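Local coordinates for PUA domain-containing protein (Archaeoglobus fulgidus DSM 4304, PDB 2Q07) that is of unknown function but, as part of a longer protein of the archaeosine synthase type 1 family, probably binds RNA and takes part in archaeosine-tRNA biosynthesis, at residues A[16-28]-A[171-183]. Sequence-based numbering, arbitrary orientation.
Sequences YFFERALECYKPF and RILEHMLSYQFGI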
loop_
_atom_site.group_PDB
_atom_site.type_symbol
_atom_site.label_atom_id
_atom_site.label_comp_id
_atom_site.label_asym_id
_atom_site.label_seq_id
_atom_site.Cartn_x
_atom_site.Cartn_y
_atom_site.Cartn_z
ATOM N N TYR A 16 -3.117 -6.811 -10.675
ATOM C CA TYR A 16 -1.769 -6.834 -10.126
ATOM C C TYR A 16 -1.774 -6.305 -8.701
ATOM O O TYR A 16 -1.167 -6.893 -7.801
ATOM C CB TYR A 16 -0.830 -5.970 -10.969
ATOM C CG TYR A 16 0.555 -5.893 -10.377
ATOM C CD1 TYR A 16 1.340 -7.038 -10.257
ATOM C CD2 TYR A 16 1.074 -4.679 -9.908
ATOM C CE1 TYR A 16 2.605 -6.987 -9.691
ATOM C CE2 TYR A 16 2.346 -4.615 -9.336
ATOM C CZ TYR A 16 3.104 -5.777 -9.232
ATOM O OH TYR A 16 4.361 -5.738 -8.672
ATOM N N PHE A 17 -2.458 -5.181 -8.514
ATOM C CA PHE A 17 -2.562 -4.551 -7.207
ATOM C C PHE A 17 -3.121 -5.544 -6.191
ATOM O O PHE A 17 -2.558 -5.734 -5.113
ATOM C CB PHE A 17 -3.485 -3.334 -7.284
ATOM C CG PHE A 17 -3.808 -2.738 -5.943
ATOM C CD1 PHE A 17 -2.831 -2.060 -5.212
ATOM C CD2 PHE A 17 -5.074 -2.897 -5.385
ATOM C CE1 PHE A 17 -3.109 -1.557 -3.945
ATOM C CE2 PHE A 17 -5.365 -2.397 -4.113
ATOM C CZ PHE A 17 -4.382 -1.726 -3.392
ATOM N N PHE A 18 -4.242 -6.165 -6.549
ATOM C CA PHE A 18 -4.907 -7.133 -5.688
ATOM C C PHE A 18 -4.008 -8.276 -5.256
ATOM O O PHE A 18 -3.914 -8.595 -4.068
ATOM C CB PHE A 18 -6.129 -7.713 -6.399
ATOM C CG PHE A 18 -7.382 -6.918 -6.195
ATOM C CD1 PHE A 18 -8.256 -6.698 -7.250
ATOM C CD2 PHE A 18 -7.702 -6.404 -4.937
ATOM C CE1 PHE A 18 -9.433 -5.978 -7.066
ATOM C CE2 PHE A 18 -8.877 -5.684 -4.742
ATOM C CZ PHE A 18 -9.744 -5.471 -5.812
ATOM N N GLU A 19 -3.342 -8.885 -6.224
ATOM C CA GLU A 19 -2.478 -10.016 -5.946
ATOM C C GLU A 19 -1.231 -9.670 -5.151
ATOM O O GLU A 19 -0.845 -10.409 -4.247
ATOM C CB GLU A 19 -2.107 -10.714 -7.260
ATOM C CG GLU A 19 -3.281 -11.507 -7.851
ATOM C CD GLU A 19 -2.923 -12.275 -9.112
ATOM O OE1 GLU A 19 -3.650 -13.240 -9.440
ATOM O OE2 GLU A 19 -1.930 -11.915 -9.782
ATOM N N ARG A 20 -0.610 -8.542 -5.477
ATOM C CA ARG A 20 0.599 -8.128 -4.785
ATOM C C ARG A 20 0.295 -7.652 -3.372
ATOM O O ARG A 20 1.043 -7.945 -2.436
ATOM C CB ARG A 20 1.308 -7.030 -5.577
ATOM C CG ARG A 20 2.582 -6.519 -4.942
ATOM C CD ARG A 20 3.561 -7.638 -4.680
ATOM N NE ARG A 20 4.820 -7.124 -4.162
ATOM C CZ ARG A 20 5.878 -7.878 -3.887
ATOM N NH1 ARG A 20 5.830 -9.191 -4.077
ATOM N NH2 ARG A 20 6.990 -7.319 -3.429
ATOM N N ALA A 21 -0.800 -6.915 -3.214
ATOM C CA ALA A 21 -1.166 -6.424 -1.892
ATOM C C ALA A 21 -1.514 -7.608 -1.000
ATOM O O ALA A 21 -1.175 -7.630 0.177
ATOM C CB ALA A 21 -2.351 -5.450 -1.991
ATOM N N LEU A 22 -2.169 -8.608 -1.576
ATOM C CA LEU A 22 -2.558 -9.788 -0.821
ATOM C C LEU A 22 -1.356 -10.566 -0.298
ATOM O O LEU A 22 -1.397 -11.097 0.802
ATOM C CB LEU A 22 -3.435 -10.707 -1.681
ATOM C CG LEU A 22 -4.063 -11.924 -0.991
ATOM C CD1 LEU A 22 -5.088 -11.490 0.048
ATOM C CD2 LEU A 22 -4.725 -12.798 -2.047
ATOM N N GLU A 23 -0.280 -10.650 -1.070
ATOM C CA GLU A 23 0.868 -11.399 -0.567
ATOM C C GLU A 23 1.729 -10.587 0.399
ATOM O O GLU A 23 2.499 -11.155 1.169
ATOM C CB GLU A 23 1.716 -11.968 -1.723
ATOM C CG GLU A 23 2.364 -10.972 -2.651
ATOM C CD GLU A 23 3.199 -11.657 -3.739
ATOM O OE1 GLU A 23 4.157 -12.384 -3.394
ATOM O OE2 GLU A 23 2.897 -11.473 -4.940
ATOM N N CYS A 24 1.569 -9.266 0.387
ATOM C CA CYS A 24 2.348 -8.399 1.271
ATOM C C CYS A 24 1.579 -7.965 2.523
ATOM O O CYS A 24 2.152 -7.356 3.428
ATOM C CB CYS A 24 2.813 -7.151 0.507
ATOM S SG CYS A 24 3.805 -7.513 -0.974
ATOM N N TYR A 25 0.293 -8.294 2.567
ATOM C CA TYR A 25 -0.586 -7.914 3.674
ATOM C C TYR A 25 -0.252 -8.573 5.008
ATOM O O TYR A 25 -0.348 -9.787 5.144
ATOM C CB TYR A 25 -2.032 -8.236 3.286
ATOM C CG TYR A 25 -3.085 -7.706 4.226
ATOM C CD1 TYR A 25 -2.948 -6.453 4.833
ATOM C CD2 TYR A 25 -4.242 -8.438 4.479
ATOM C CE1 TYR A 25 -3.944 -5.945 5.670
ATOM C CE2 TYR A 25 -5.240 -7.943 5.310
ATOM C CZ TYR A 25 -5.088 -6.700 5.903
ATOM O OH TYR A 25 -6.075 -6.211 6.725
ATOM N N LYS A 26 0.143 -7.776 5.994
ATOM C CA LYS A 26 0.457 -8.334 7.313
ATOM C C LYS A 26 -0.219 -7.567 8.445
ATOM O O LYS A 26 0.250 -6.516 8.871
ATOM C CB LYS A 26 1.974 -8.376 7.534
ATOM C CG LYS A 26 2.726 -9.067 6.401
ATOM C CD LYS A 26 4.198 -9.268 6.734
ATOM C CE LYS A 26 4.981 -9.722 5.509
ATOM N NZ LYS A 26 4.963 -8.685 4.418
ATOM N N PRO A 27 -1.340 -8.099 8.947
ATOM C CA PRO A 27 -2.116 -7.493 10.037
ATOM C C PRO A 27 -1.337 -7.377 11.346
ATOM O O PRO A 27 -0.332 -8.057 11.552
ATOM C CB PRO A 27 -3.308 -8.441 10.178
ATOM C CG PRO A 27 -3.475 -8.986 8.795
ATOM C CD PRO A 27 -2.048 -9.267 8.391
ATOM N N PHE A 28 -1.811 -6.505 12.227
ATOM C CA PHE A 28 -1.197 -6.319 13.534
ATOM C C PHE A 28 -2.260 -6.551 14.611
ATOM O O PHE A 28 -1.987 -6.435 15.809
ATOM C CB PHE A 28 -0.624 -4.905 13.652
ATOM C CG PHE A 28 -1.646 -3.816 13.470
ATOM C CD1 PHE A 28 -2.495 -3.448 14.518
ATOM C CD2 PHE A 28 -1.758 -3.152 12.255
ATOM C CE1 PHE A 28 -3.433 -2.433 14.355
ATOM C CE2 PHE A 28 -2.694 -2.133 12.079
ATOM C CZ PHE A 28 -3.533 -1.770 13.129
ATOM N N ARG A 171 3.196 1.239 9.779
ATOM C CA ARG A 171 2.706 0.047 9.086
ATOM C C ARG A 171 2.491 0.352 7.601
ATOM O O ARG A 171 2.782 -0.474 6.731
ATOM C CB ARG A 171 1.380 -0.434 9.696
ATOM C CG ARG A 171 1.502 -1.653 10.596
ATOM C CD ARG A 171 1.881 -1.268 12.002
ATOM N NE ARG A 171 2.084 -2.438 12.851
ATOM C CZ ARG A 171 2.030 -2.414 14.180
ATOM N NH1 ARG A 171 1.770 -1.276 14.813
ATOM N NH2 ARG A 171 2.249 -3.519 14.881
ATOM N N ILE A 172 1.978 1.545 7.324
ATOM C CA ILE A 172 1.720 1.988 5.952
ATOM C C ILE A 172 3.019 2.050 5.148
ATOM O O ILE A 172 3.091 1.536 4.039
ATOM C CB ILE A 172 1.066 3.394 5.935
ATOM C CG1 ILE A 172 -0.388 3.305 6.403
ATOM C CG2 ILE A 172 1.124 3.987 4.560
ATOM C CD1 ILE A 172 -1.084 4.658 6.504
ATOM N N LEU A 173 4.031 2.697 5.715
ATOM C CA LEU A 173 5.315 2.837 5.054
ATOM C C LEU A 173 5.971 1.472 4.892
ATOM O O LEU A 173 6.537 1.177 3.837
ATOM C CB LEU A 173 6.223 3.788 5.850
ATOM C CG LEU A 173 5.873 5.283 5.833
ATOM C CD1 LEU A 173 6.824 6.038 6.764
ATOM C CD2 LEU A 173 5.981 5.838 4.412
ATOM N N GLU A 174 5.887 0.634 5.923
ATOM C CA GLU A 174 6.473 -0.701 5.846
ATOM C C GLU A 174 5.792 -1.514 4.748
ATOM O O GLU A 174 6.455 -2.252 4.020
ATOM C CB GLU A 174 6.342 -1.450 7.179
ATOM C CG GLU A 174 7.032 -0.754 8.339
ATOM C CD GLU A 174 6.902 -1.510 9.648
ATOM O OE1 GLU A 174 5.805 -2.047 9.931
ATOM O OE2 GLU A 174 7.898 -1.559 10.403
ATOM N N HIS A 175 4.471 -1.379 4.632
ATOM C CA HIS A 175 3.724 -2.116 3.617
ATOM C C HIS A 175 4.025 -1.643 2.207
ATOM O O HIS A 175 3.960 -2.425 1.271
ATOM C CB HIS A 175 2.208 -2.039 3.863
ATOM C CG HIS A 175 1.696 -3.083 4.807
ATOM N ND1 HIS A 175 1.992 -3.081 6.151
ATOM C CD2 HIS A 175 0.940 -4.187 4.590
ATOM C CE1 HIS A 175 1.449 -4.142 6.723
ATOM N NE2 HIS A 175 0.806 -4.831 5.796
HETATM N N MSE A 176 4.344 -0.363 2.043
HETATM C CA MSE A 176 4.651 0.146 0.709
HETATM C C MSE A 176 6.011 -0.366 0.243
HETATM O O MSE A 176 6.197 -0.668 -0.934
HETATM C CB MSE A 176 4.615 1.669 0.703
HETATM C CG MSE A 176 3.247 2.208 1.076
HETATM SE SE MSE A 176 3.122 4.105 0.912
HETATM C CE MSE A 176 3.603 4.636 2.689
ATOM N N LEU A 177 6.953 -0.457 1.174
ATOM C CA LEU A 177 8.290 -0.968 0.883
ATOM C C LEU A 177 8.169 -2.438 0.468
ATOM O O LEU A 177 8.780 -2.892 -0.506
ATOM C CB LEU A 177 9.165 -0.847 2.133
ATOM C CG LEU A 177 9.819 0.510 2.373
ATOM C CD1 LEU A 177 10.628 0.476 3.672
ATOM C CD2 LEU A 177 10.733 0.835 1.182
ATOM N N SER A 178 7.363 -3.175 1.225
ATOM C CA SER A 178 7.114 -4.588 0.969
ATOM C C SER A 178 6.492 -4.740 -0.418
ATOM O O SER A 178 6.962 -5.516 -1.244
ATOM C CB SER A 178 6.173 -5.137 2.044
ATOM O OG SER A 178 6.002 -6.535 1.929
ATOM N N TYR A 179 5.435 -3.971 -0.663
ATOM C CA TYR A 179 4.734 -3.986 -1.940
ATOM C C TYR A 179 5.701 -3.769 -3.122
ATOM O O TYR A 179 5.817 -4.604 -4.022
ATOM C CB TYR A 179 3.665 -2.882 -1.939
ATOM C CG TYR A 179 2.759 -2.876 -3.149
ATOM C CD1 TYR A 179 1.533 -3.541 -3.127
ATOM C CD2 TYR A 179 3.136 -2.228 -4.327
ATOM C CE1 TYR A 179 0.707 -3.566 -4.240
ATOM C CE2 TYR A 179 2.316 -2.246 -5.454
ATOM C CZ TYR A 179 1.103 -2.920 -5.401
ATOM O OH TYR A 179 0.295 -2.971 -6.505
ATOM N N GLN A 180 6.398 -2.642 -3.096
ATOM C CA GLN A 180 7.324 -2.263 -4.164
ATOM C C GLN A 180 8.637 -3.021 -4.285
ATOM O O GLN A 180 9.093 -3.280 -5.396
ATOM C CB GLN A 180 7.643 -0.776 -4.053
ATOM C CG GLN A 180 6.434 0.122 -4.161
ATOM C CD GLN A 180 6.757 1.557 -3.819
ATOM O OE1 GLN A 180 7.676 2.145 -4.382
ATOM N NE2 GLN A 180 5.993 2.134 -2.901
ATOM N N PHE A 181 9.241 -3.384 -3.159
ATOM C CA PHE A 181 10.536 -4.060 -3.192
ATOM C C PHE A 181 10.626 -5.394 -2.468
ATOM O O PHE A 181 11.655 -6.068 -2.547
ATOM C CB PHE A 181 11.610 -3.126 -2.617
ATOM C CG PHE A 181 11.570 -1.739 -3.179
ATOM C CD1 PHE A 181 11.180 -0.664 -2.381
ATOM C CD2 PHE A 181 11.904 -1.502 -4.509
ATOM C CE1 PHE A 181 11.121 0.620 -2.892
ATOM C CE2 PHE A 181 11.848 -0.211 -5.038
ATOM C CZ PHE A 181 11.455 0.851 -4.227
ATOM N N GLY A 182 9.573 -5.779 -1.753
ATOM C CA GLY A 182 9.615 -7.042 -1.047
ATOM C C GLY A 182 10.603 -7.015 0.099
ATOM O O GLY A 182 11.208 -8.038 0.424
ATOM N N ILE A 183 10.793 -5.841 0.700
ATOM C CA ILE A 183 11.694 -5.704 1.845
ATOM C C ILE A 183 11.023 -4.784 2.860
ATOM O O ILE A 183 9.934 -4.256 2.615
ATOM C CB ILE A 183 13.064 -5.040 1.481
ATOM C CG1 ILE A 183 12.885 -3.529 1.286
ATOM C CG2 ILE A 183 13.656 -5.670 0.223
ATOM C CD1 ILE A 183 14.178 -2.797 0.933
#
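Arg171 lays one face of its guanidinium against Phe28, whose CG sits over the centre. The two planes are 36° apart, and Arg171 NH2 is 3.4 Å from Phe28 CB. Asp167 forms a salt bridge with Arg171 NH1. One turn on, His175 NE2 accepts a nearly straight hydrogen bond from Lys26 N, 3.0 Å long. His175 ND1 donates to Arg171 O at 2.8 Å; with both ring nitrogens engaged, the imidazole's rotation is probably restrained. The contact joins the DUF5591 part, through helix 16-24 and the loop after it, to helix 168-181 of the pre-PUA part. The axes of 16-24 and 171-181 pass 9.3 Å apart, their N-to-C directions at 121°. Ser178 OG is in van der Waals contact with Cys24 CB, 3.5 Å away. Tyr179 is a knob in a hole formed by Tyr16, Phe17, Arg20 and Ala21. Arg20 CG makes a CH-pi contact over the Tyr179 ring face, 3.7 Å from that ring's centroid. Arg20 bends at chi2 (56°), and its guanidinium reaches the helix's C-terminal end. Arg20 NE donates to Tyr179 O at 2.7 Å, in the carbonyl plane on a lone pair. Arg20 NH2 adds weak bonds to Tyr179 O and Ser178 O.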